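Local coordinates for multifunctional non-homologous end joining DNA repair protein LigD (PDB 2IRX) that probably joins with Ku to repair DNA double-strand breaks by end joining, this chain being its N-terminal primase-polymerase domain, at residues T13-D18 / T27-I32; F33-G38 / A242-R247; K55-G60 / A109-H114. One frame throughout, in Å; residues are numbered along the deposited sequence.

Interaction 1: T13-D18 / T27-I32; sequences TLTNAD and TTKSDI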
# COMPACT_ATOMS: atom_id res chain seq x y z
N THR A 13 0.66 10.90 -23.08
CA THR A 13 1.87 10.81 -23.89
C THR A 13 3.04 10.55 -22.95
O THR A 13 3.29 11.32 -22.01
CB THR A 13 2.12 12.09 -24.75
OG1 THR A 13 1.08 12.22 -25.71
CG2 THR A 13 3.44 12.00 -25.49
N LEU A 14 3.74 9.44 -23.20
CA LEU A 14 4.91 9.04 -22.41
C LEU A 14 6.17 9.79 -22.86
O LEU A 14 6.71 9.50 -23.94
CB LEU A 14 5.10 7.51 -22.47
CG LEU A 14 5.86 6.78 -21.36
CD1 LEU A 14 5.18 6.89 -19.95
CD2 LEU A 14 6.06 5.29 -21.74
N THR A 15 6.64 10.76 -22.07
CA THR A 15 7.88 11.49 -22.42
C THR A 15 9.06 10.89 -21.64
O THR A 15 8.83 10.23 -20.61
CB THR A 15 7.77 13.01 -22.15
OG1 THR A 15 7.69 13.25 -20.74
CG2 THR A 15 6.57 13.63 -22.87
N ASN A 16 10.29 11.10 -22.11
CA ASN A 16 11.47 10.55 -21.42
C ASN A 16 11.28 9.06 -21.12
O ASN A 16 11.64 8.58 -20.04
CB ASN A 16 11.75 11.31 -20.11
CG ASN A 16 12.19 12.74 -20.34
OD1 ASN A 16 11.73 13.66 -19.64
ND2 ASN A 16 13.07 12.95 -21.31
N ALA A 17 10.71 8.34 -22.09
CA ALA A 17 10.43 6.91 -21.92
C ALA A 17 11.71 6.10 -21.64
O ALA A 17 11.69 5.12 -20.90
CB ALA A 17 9.71 6.37 -23.14
N ASP A 18 12.82 6.56 -22.21
CA ASP A 18 14.14 5.91 -22.08
C ASP A 18 14.96 6.37 -20.86
O ASP A 18 16.10 5.93 -20.68
CB ASP A 18 14.95 6.11 -23.38
CG ASP A 18 15.20 7.58 -23.73
OD1 ASP A 18 14.70 8.50 -23.06
OD2 ASP A 18 15.92 7.81 -24.72
N THR A 27 16.43 0.22 -14.96
CA THR A 27 14.98 0.29 -15.17
C THR A 27 14.50 1.71 -15.54
O THR A 27 14.75 2.67 -14.81
CB THR A 27 14.25 -0.21 -13.88
OG1 THR A 27 14.74 -1.51 -13.57
CG2 THR A 27 12.73 -0.28 -14.10
N THR A 28 13.75 1.79 -16.64
CA THR A 28 13.34 3.06 -17.24
C THR A 28 11.91 3.41 -16.95
O THR A 28 11.12 2.55 -16.48
CB THR A 28 13.41 2.99 -18.79
OG1 THR A 28 12.52 1.96 -19.25
CG2 THR A 28 14.85 2.70 -19.30
N LYS A 29 11.54 4.66 -17.29
CA LYS A 29 10.15 5.06 -17.26
C LYS A 29 9.30 4.11 -18.12
O LYS A 29 8.21 3.75 -17.70
CB LYS A 29 9.92 6.52 -17.70
CG LYS A 29 8.45 6.93 -17.43
CD LYS A 29 8.01 8.28 -18.10
CE LYS A 29 8.60 9.44 -17.41
NZ LYS A 29 8.04 10.77 -17.91
N SER A 30 9.82 3.71 -19.28
CA SER A 30 9.05 2.78 -20.13
C SER A 30 8.78 1.43 -19.43
O SER A 30 7.69 0.89 -19.57
CB SER A 30 9.65 2.60 -21.53
OG SER A 30 10.97 2.09 -21.51
N ASP A 31 9.77 0.92 -18.68
CA ASP A 31 9.65 -0.33 -17.90
C ASP A 31 8.57 -0.21 -16.84
O ASP A 31 7.80 -1.14 -16.60
CB ASP A 31 10.97 -0.68 -17.22
CG ASP A 31 12.06 -1.14 -18.20
OD1 ASP A 31 11.76 -1.72 -19.29
OD2 ASP A 31 13.24 -0.95 -17.88
N ILE A 32 8.56 0.94 -16.17
CA ILE A 32 7.56 1.27 -15.17
C ILE A 32 6.15 1.34 -15.77
O ILE A 32 5.21 0.84 -15.16
CB ILE A 32 8.01 2.58 -14.53
CG1 ILE A 32 9.06 2.28 -13.47
CG2 ILE A 32 6.88 3.55 -14.20
CD1 ILE A 32 10.18 3.22 -13.59
O HOH W 1 9.86 12.81 -17.61
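K29, the first residue of helix 29-47, holds the 13-18 loop through NZ, which has three partners. T28, just before it, is the N-cap of the helix. K29 NZ donates to T15 O at 2.9 Å, arriving 41° above the carbonyl plane. It also bonds to the backbone O of Q107, at the end of helix 99-107. A water accepts from K29 NZ at 2.8 Å and donates to N16 OD1, so the ammonium is tied to this loop by a second path. With chi1 at -171° the K29 chain runs out over the loop, and a kink at chi3 turns NZ to the T15 carbonyl. T15 OG1 lies alongside, and its hydrogen-bond partner is Q107 OE1.

T28 N donates to D31 OD2 in a nearly straight bond of 3.1 Å, which meets the carboxylate from above its plane. This is the half of a capping box in which the third helical residue binds back to the N-cap NH. T28 OG1 and S30 OG share a hydrogen bond.

A17 O binds this first turn, accepting from S30 N at 2.8 Å. Apolar atoms complete the contact. L14 and K29 run past each other in opposite directions, with L14 CD1 on K29 CD at 3.7 Å. N16 to D18 fall within a segment that probably contacts target DNA. Beyond A17, the methyl T28 CG2 rests 3.7 Å from D18 O.

Interaction 2: F33-G38 / A242-R247; sequences FDYYAG and APYSLR. With GTP (guanosine-5'-triphosphate), chain C.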
# COMPACT_ATOMS: atom_id res chain seq x y z
N PHE A 33 6.04 1.94 -16.96
CA PHE A 33 4.79 1.94 -17.72
C PHE A 33 4.36 0.50 -18.05
O PHE A 33 3.21 0.12 -17.81
CB PHE A 33 4.89 2.82 -18.98
CG PHE A 33 3.76 2.61 -19.96
CD1 PHE A 33 2.43 2.67 -19.54
CD2 PHE A 33 4.04 2.32 -21.31
CE1 PHE A 33 1.38 2.45 -20.44
CE2 PHE A 33 3.00 2.12 -22.23
CZ PHE A 33 1.67 2.18 -21.80
N ASP A 34 5.28 -0.28 -18.60
CA ASP A 34 5.01 -1.68 -18.91
C ASP A 34 4.51 -2.48 -17.67
O ASP A 34 3.51 -3.21 -17.74
CB ASP A 34 6.26 -2.31 -19.54
CG ASP A 34 6.01 -3.71 -20.07
OD1 ASP A 34 4.93 -3.97 -20.63
OD2 ASP A 34 6.91 -4.53 -19.93
N TYR A 35 5.23 -2.32 -16.56
CA TYR A 35 4.80 -2.94 -15.31
C TYR A 35 3.36 -2.56 -14.89
O TYR A 35 2.52 -3.44 -14.58
CB TYR A 35 5.79 -2.60 -14.17
CG TYR A 35 5.26 -3.15 -12.85
CD1 TYR A 35 5.25 -4.54 -12.60
CD2 TYR A 35 4.71 -2.29 -11.88
CE1 TYR A 35 4.73 -5.06 -11.40
CE2 TYR A 35 4.18 -2.78 -10.70
CZ TYR A 35 4.17 -4.16 -10.47
OH TYR A 35 3.60 -4.61 -9.28
N TYR A 36 3.08 -1.25 -14.81
CA TYR A 36 1.77 -0.81 -14.40
C TYR A 36 0.67 -1.23 -15.37
O TYR A 36 -0.43 -1.57 -14.94
CB TYR A 36 1.76 0.71 -14.10
CG TYR A 36 2.29 1.01 -12.71
CD1 TYR A 36 1.79 0.31 -11.58
CD2 TYR A 36 3.26 2.00 -12.50
CE1 TYR A 36 2.24 0.56 -10.31
CE2 TYR A 36 3.74 2.27 -11.20
CZ TYR A 36 3.20 1.55 -10.11
OH TYR A 36 3.62 1.79 -8.82
N ALA A 37 0.99 -1.29 -16.67
CA ALA A 37 0.04 -1.86 -17.67
C ALA A 37 -0.25 -3.33 -17.34
O ALA A 37 -1.43 -3.78 -17.35
CB ALA A 37 0.60 -1.74 -19.05
N GLY A 38 0.83 -4.04 -17.02
CA GLY A 38 0.82 -5.47 -16.72
C GLY A 38 0.03 -5.80 -15.47
O GLY A 38 -0.65 -6.81 -15.43
N ALA A 242 -0.12 1.15 -1.89
CA ALA A 242 -1.06 0.20 -2.55
C ALA A 242 -0.39 -1.15 -2.86
O ALA A 242 0.74 -1.18 -3.34
CB ALA A 242 -1.64 0.82 -3.84
N PRO A 243 -1.11 -2.27 -2.62
CA PRO A 243 -0.67 -3.56 -3.17
C PRO A 243 -0.33 -3.43 -4.66
O PRO A 243 -1.02 -2.71 -5.40
CB PRO A 243 -1.90 -4.46 -2.96
CG PRO A 243 -2.50 -3.89 -1.65
CD PRO A 243 -2.36 -2.39 -1.84
N TYR A 244 0.77 -4.06 -5.07
CA TYR A 244 1.29 -4.04 -6.45
C TYR A 244 2.07 -2.75 -6.82
O TYR A 244 2.71 -2.69 -7.85
CB TYR A 244 0.18 -4.34 -7.48
CG TYR A 244 -0.43 -5.71 -7.33
CD1 TYR A 244 0.27 -6.85 -7.73
CD2 TYR A 244 -1.71 -5.87 -6.81
CE1 TYR A 244 -0.29 -8.15 -7.59
CE2 TYR A 244 -2.30 -7.15 -6.67
CZ TYR A 244 -1.58 -8.28 -7.07
OH TYR A 244 -2.13 -9.54 -6.94
N SER A 245 2.05 -1.73 -5.96
CA SER A 245 2.90 -0.56 -6.18
C SER A 245 4.37 -0.94 -6.29
O SER A 245 4.87 -1.79 -5.53
CB SER A 245 2.75 0.48 -5.04
OG SER A 245 3.46 1.66 -5.39
N LEU A 246 5.06 -0.30 -7.23
CA LEU A 246 6.51 -0.31 -7.22
C LEU A 246 7.02 0.42 -5.98
O LEU A 246 6.26 1.14 -5.34
CB LEU A 246 7.09 0.33 -8.51
CG LEU A 246 6.98 -0.48 -9.81
CD1 LEU A 246 7.26 0.47 -11.00
CD2 LEU A 246 8.00 -1.61 -9.76
N ARG A 247 8.29 0.22 -5.65
CA ARG A 247 8.95 0.99 -4.59
C ARG A 247 10.03 1.91 -5.16
O ARG A 247 10.76 1.55 -6.07
CB ARG A 247 9.64 0.07 -3.57
CG ARG A 247 8.74 -0.99 -2.93
CD ARG A 247 7.50 -0.43 -2.28
NE ARG A 247 7.68 0.78 -1.46
CZ ARG A 247 7.34 0.93 -0.18
NH1 ARG A 247 7.49 2.12 0.39
NH2 ARG A 247 6.83 -0.08 0.56
PG GTP C . 9.08 -0.43 5.05
O1G GTP C . 8.84 -1.87 4.82
O2G GTP C . 8.71 -0.02 6.46
O3G GTP C . 10.48 -0.01 4.68
O3B GTP C . 8.12 0.30 3.95
PB GTP C . 6.71 1.02 4.16
O1B GTP C . 5.89 0.37 5.23
O2B GTP C . 5.97 1.03 2.88
O3A GTP C . 7.15 2.44 4.73
PA GTP C . 7.17 3.93 4.10
O1A GTP C . 7.26 3.89 2.60
O2A GTP C . 8.33 4.61 4.79
O5' GTP C . 5.78 4.55 4.57
C5' GTP C . 5.39 4.63 5.95
C4' GTP C . 4.20 5.59 6.08
O4' GTP C . 4.47 6.90 5.59
C3' GTP C . 2.99 5.11 5.30
O3' GTP C . 1.89 5.58 6.03
C2' GTP C . 3.08 5.87 3.97
O2' GTP C . 1.89 6.08 3.22
C1' GTP C . 3.69 7.19 4.41
N9 GTP C . 4.70 7.82 3.55
C8 GTP C . 5.66 7.23 2.75
N7 GTP C . 6.41 8.22 2.23
C5 GTP C . 5.97 9.41 2.71
C6 GTP C . 6.39 10.74 2.52
O6 GTP C . 7.34 10.99 1.77
N1 GTP C . 5.73 11.76 3.20
C2 GTP C . 4.67 11.49 4.05
N2 GTP C . 4.04 12.50 4.67
N3 GTP C . 4.25 10.17 4.23
C4 GTP C . 4.90 9.16 3.56
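Y35 reaches from helix 29-47 to the loop 242-247. Its CB leaves toward the loop, with CG anti to the backbone N (chi1 175°). Along one side of the ring, CD2 meets L246 CG at 3.6 Å. The next atom, CE2, touches both L246 CG and Y244 O. L246 CD2 sits over one face of the ring, offset toward the rim. The two side chains pass each other in opposite directions. At the tip, OH donates to Y244 O at 2.6 Å. That oxygen lies at the ring edge, and the hydroxyl is tilted 16° from the carbonyl plane.

Y36 lies next to Y35 on the helix, and Y35 CD2 stands over one face of its ring. Y36 OH accepts from L246 N at 3.0 Å. It is also hydrogen-bonded to L111 O, so one hydroxyl ties the helix to two other chain segments. The two tyrosines thus hold two backbone groups of the loop, the carbonyl of Y244 and the NH of L246. The loop begins with a type II turn from A242 to S245. S245 OG donates to L246 O at 2.8 Å, on a lone pair.

The loop leads straight into the nucleotide site of the primase-polymerase domain. R247 points away from the helix. Its NH2 donates to GTP O2B at 2.7 Å and its NH1 to GTP O1A at 2.8 Å, while its NE forms a salt bridge with E112. The Y35 side chain also touches V254 of strand 253-257 and V276 and L277 of helix 273-283.

Interaction 3: K55-G60 / A109-H114; sequences KRWPNG and AALEVH. With GTP (guanosine-5'-triphosphate), chain C.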
# COMPACT_ATOMS: atom_id res chain seq x y z
N LYS A 55 3.85 9.25 -4.66
CA LYS A 55 5.25 9.54 -4.34
C LYS A 55 6.10 9.48 -5.62
O LYS A 55 6.30 8.39 -6.23
CB LYS A 55 5.77 8.62 -3.24
CG LYS A 55 7.01 9.17 -2.51
CD LYS A 55 7.31 8.37 -1.24
CE LYS A 55 8.61 8.88 -0.58
NZ LYS A 55 8.90 8.18 0.75
N ARG A 56 6.61 10.64 -6.00
CA ARG A 56 7.28 10.83 -7.28
C ARG A 56 8.79 11.00 -7.16
O ARG A 56 9.29 11.67 -6.26
CB ARG A 56 6.68 12.01 -8.05
CG ARG A 56 5.12 11.87 -8.27
CD ARG A 56 4.56 13.16 -8.88
NE ARG A 56 5.15 13.45 -10.19
CZ ARG A 56 5.09 14.64 -10.82
NH1 ARG A 56 4.45 15.68 -10.27
NH2 ARG A 56 5.67 14.77 -12.01
N TRP A 57 9.50 10.37 -8.09
CA TRP A 57 10.95 10.52 -8.26
C TRP A 57 11.22 10.94 -9.72
O TRP A 57 11.62 10.10 -10.54
CB TRP A 57 11.63 9.18 -7.98
CG TRP A 57 11.84 8.79 -6.53
CD1 TRP A 57 13.00 8.94 -5.79
CD2 TRP A 57 10.91 8.11 -5.66
NE1 TRP A 57 12.84 8.41 -4.52
CE2 TRP A 57 11.57 7.90 -4.41
CE3 TRP A 57 9.58 7.68 -5.80
CZ2 TRP A 57 10.94 7.27 -3.32
CZ3 TRP A 57 8.95 7.05 -4.70
CH2 TRP A 57 9.64 6.85 -3.48
N PRO A 58 10.97 12.21 -10.07
CA PRO A 58 11.08 12.64 -11.48
C PRO A 58 12.47 12.37 -12.12
O PRO A 58 12.56 12.20 -13.34
CB PRO A 58 10.85 14.16 -11.41
CG PRO A 58 10.13 14.41 -10.08
CD PRO A 58 10.62 13.33 -9.15
N ASN A 59 13.52 12.37 -11.30
CA ASN A 59 14.86 12.07 -11.77
C ASN A 59 15.42 10.74 -11.22
O ASN A 59 16.64 10.55 -11.14
CB ASN A 59 15.80 13.26 -11.45
CG ASN A 59 16.59 13.71 -12.67
OD1 ASN A 59 16.40 13.20 -13.77
ND2 ASN A 59 17.48 14.65 -12.47
N GLY A 60 14.54 9.82 -10.85
CA GLY A 60 14.99 8.50 -10.42
C GLY A 60 15.33 8.42 -8.94
O GLY A 60 15.35 9.43 -8.24
N ALA A 109 6.18 9.60 -13.22
CA ALA A 109 7.23 8.98 -12.39
C ALA A 109 6.79 8.81 -10.94
O ALA A 109 7.59 8.98 -10.00
CB ALA A 109 8.54 9.77 -12.47
N ALA A 110 5.50 8.51 -10.77
CA ALA A 110 4.90 8.24 -9.48
C ALA A 110 5.17 6.78 -9.20
O ALA A 110 4.29 5.92 -9.39
CB ALA A 110 3.39 8.51 -9.52
N LEU A 111 6.41 6.49 -8.79
CA LEU A 111 6.82 5.11 -8.55
C LEU A 111 5.91 4.44 -7.53
O LEU A 111 5.58 3.26 -7.68
CB LEU A 111 8.27 5.05 -8.05
CG LEU A 111 9.32 5.58 -9.03
CD1 LEU A 111 10.75 5.41 -8.46
CD2 LEU A 111 9.23 4.91 -10.43
N GLU A 112 5.52 5.19 -6.49
CA GLU A 112 4.67 4.64 -5.44
C GLU A 112 3.30 5.32 -5.44
O GLU A 112 3.18 6.56 -5.55
CB GLU A 112 5.32 4.79 -4.05
CG GLU A 112 6.75 4.21 -3.97
CD GLU A 112 7.31 4.15 -2.57
OE1 GLU A 112 6.72 4.77 -1.66
OE2 GLU A 112 8.34 3.45 -2.38
N VAL A 113 2.28 4.49 -5.29
CA VAL A 113 0.91 4.94 -5.15
C VAL A 113 0.48 4.55 -3.73
O VAL A 113 0.55 3.36 -3.34
CB VAL A 113 -0.03 4.28 -6.21
CG1 VAL A 113 -1.49 4.69 -5.94
CG2 VAL A 113 0.44 4.61 -7.66
N HIS A 114 0.11 5.57 -2.95
CA HIS A 114 -0.31 5.39 -1.55
C HIS A 114 -1.82 5.72 -1.40
O HIS A 114 -2.29 6.71 -1.97
CB HIS A 114 0.53 6.23 -0.61
CG HIS A 114 1.98 5.82 -0.56
ND1 HIS A 114 2.56 5.28 0.57
CD2 HIS A 114 2.96 5.88 -1.50
CE1 HIS A 114 3.84 5.02 0.33
NE2 HIS A 114 4.11 5.37 -0.92
PG GTP C . 9.08 -0.43 5.05
O1G GTP C . 8.84 -1.87 4.82
O2G GTP C . 8.71 -0.02 6.46
O3G GTP C . 10.48 -0.01 4.68
O3B GTP C . 8.12 0.30 3.95
PB GTP C . 6.71 1.02 4.16
O1B GTP C . 5.89 0.37 5.23
O2B GTP C . 5.97 1.03 2.88
O3A GTP C . 7.15 2.44 4.73
PA GTP C . 7.17 3.93 4.10
O1A GTP C . 7.26 3.89 2.60
O2A GTP C . 8.33 4.61 4.79
O5' GTP C . 5.78 4.55 4.57
C5' GTP C . 5.39 4.63 5.95
C4' GTP C . 4.20 5.59 6.08
O4' GTP C . 4.47 6.90 5.59
C3' GTP C . 2.99 5.11 5.30
O3' GTP C . 1.89 5.58 6.03
C2' GTP C . 3.08 5.87 3.97
O2' GTP C . 1.89 6.08 3.22
C1' GTP C . 3.69 7.19 4.41
N9 GTP C . 4.70 7.82 3.55
C8 GTP C . 5.66 7.23 2.75
N7 GTP C . 6.41 8.22 2.23
C5 GTP C . 5.97 9.41 2.71
C6 GTP C . 6.39 10.74 2.52
O6 GTP C . 7.34 10.99 1.77
N1 GTP C . 5.73 11.76 3.20
C2 GTP C . 4.67 11.49 4.05
N2 GTP C . 4.04 12.50 4.67
N3 GTP C . 4.25 10.17 4.23
C4 GTP C . 4.90 9.16 3.56
O HOH W 2 8.30 5.24 0.52
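Two inner strands of the four-stranded antiparallel sheet, 53-56 and 112-115, carry part of the GTP site. K55 and E112 form a hydrogen-bonded pair. K55 N donates to E112 O at 2.9 Å, and the return bond from E112 N to K55 O is weak. Two residues further on, W57 N donates to A109 O at 3.0 Å.

K55 and E112 lie side by side and point the same way. The K55 chain is fully extended beyond CG, which carries NZ to the guanine of GTP. There it donates to N7 at 2.9 Å and, weakly, to O6. A water accepts from K55 NZ and donates to E112 OE1 and to GTP O1A, so it joins both strands to the alpha phosphate.

L111 and E112 both face K55, a classic beta bulge. The inverse gamma turn at A110 leads into it. A109 leaves the preceding helix through a Schellman motif.

The W57 ring packs on the bulge. Its CE3 touches L111 CD1 at 3.7 Å, the two side chains crossing at about a right angle. Further along, CZ3 meets E112 CG at 3.7 Å, with ring and carboxylate planes 62° apart.

E112 OE1 accepts from H114 NE2 at 2.8 Å, on the anti side and 24° out of the carboxylate plane. The imidazole is held at both nitrogens, which should limit its rotation: H114 ND1 is hydrogen-bonded to GTP O2' at 2.8 Å.

From the N terminus, interaction 1 closes first, a short loop that folds residues 13-18 back on the start of helix 29-47. The same helix continues directly into interaction 2, whose other half comes some two hundred residues later. Interaction 3 is nested inside that long loop and pairs strands 53-56 and 112-115. The three meet around the helix. I32 packs on both L246 and L111, and L14 touches F33. A242 N and V113 O, 2.7 Å apart, probably join interactions 2 and 3 by a hydrogen bond. Interaction 1 joins the N-terminal loop to the helix, while only interactions 2 and 3 reach GTP, from the 242-247 loop and the four-stranded sheet.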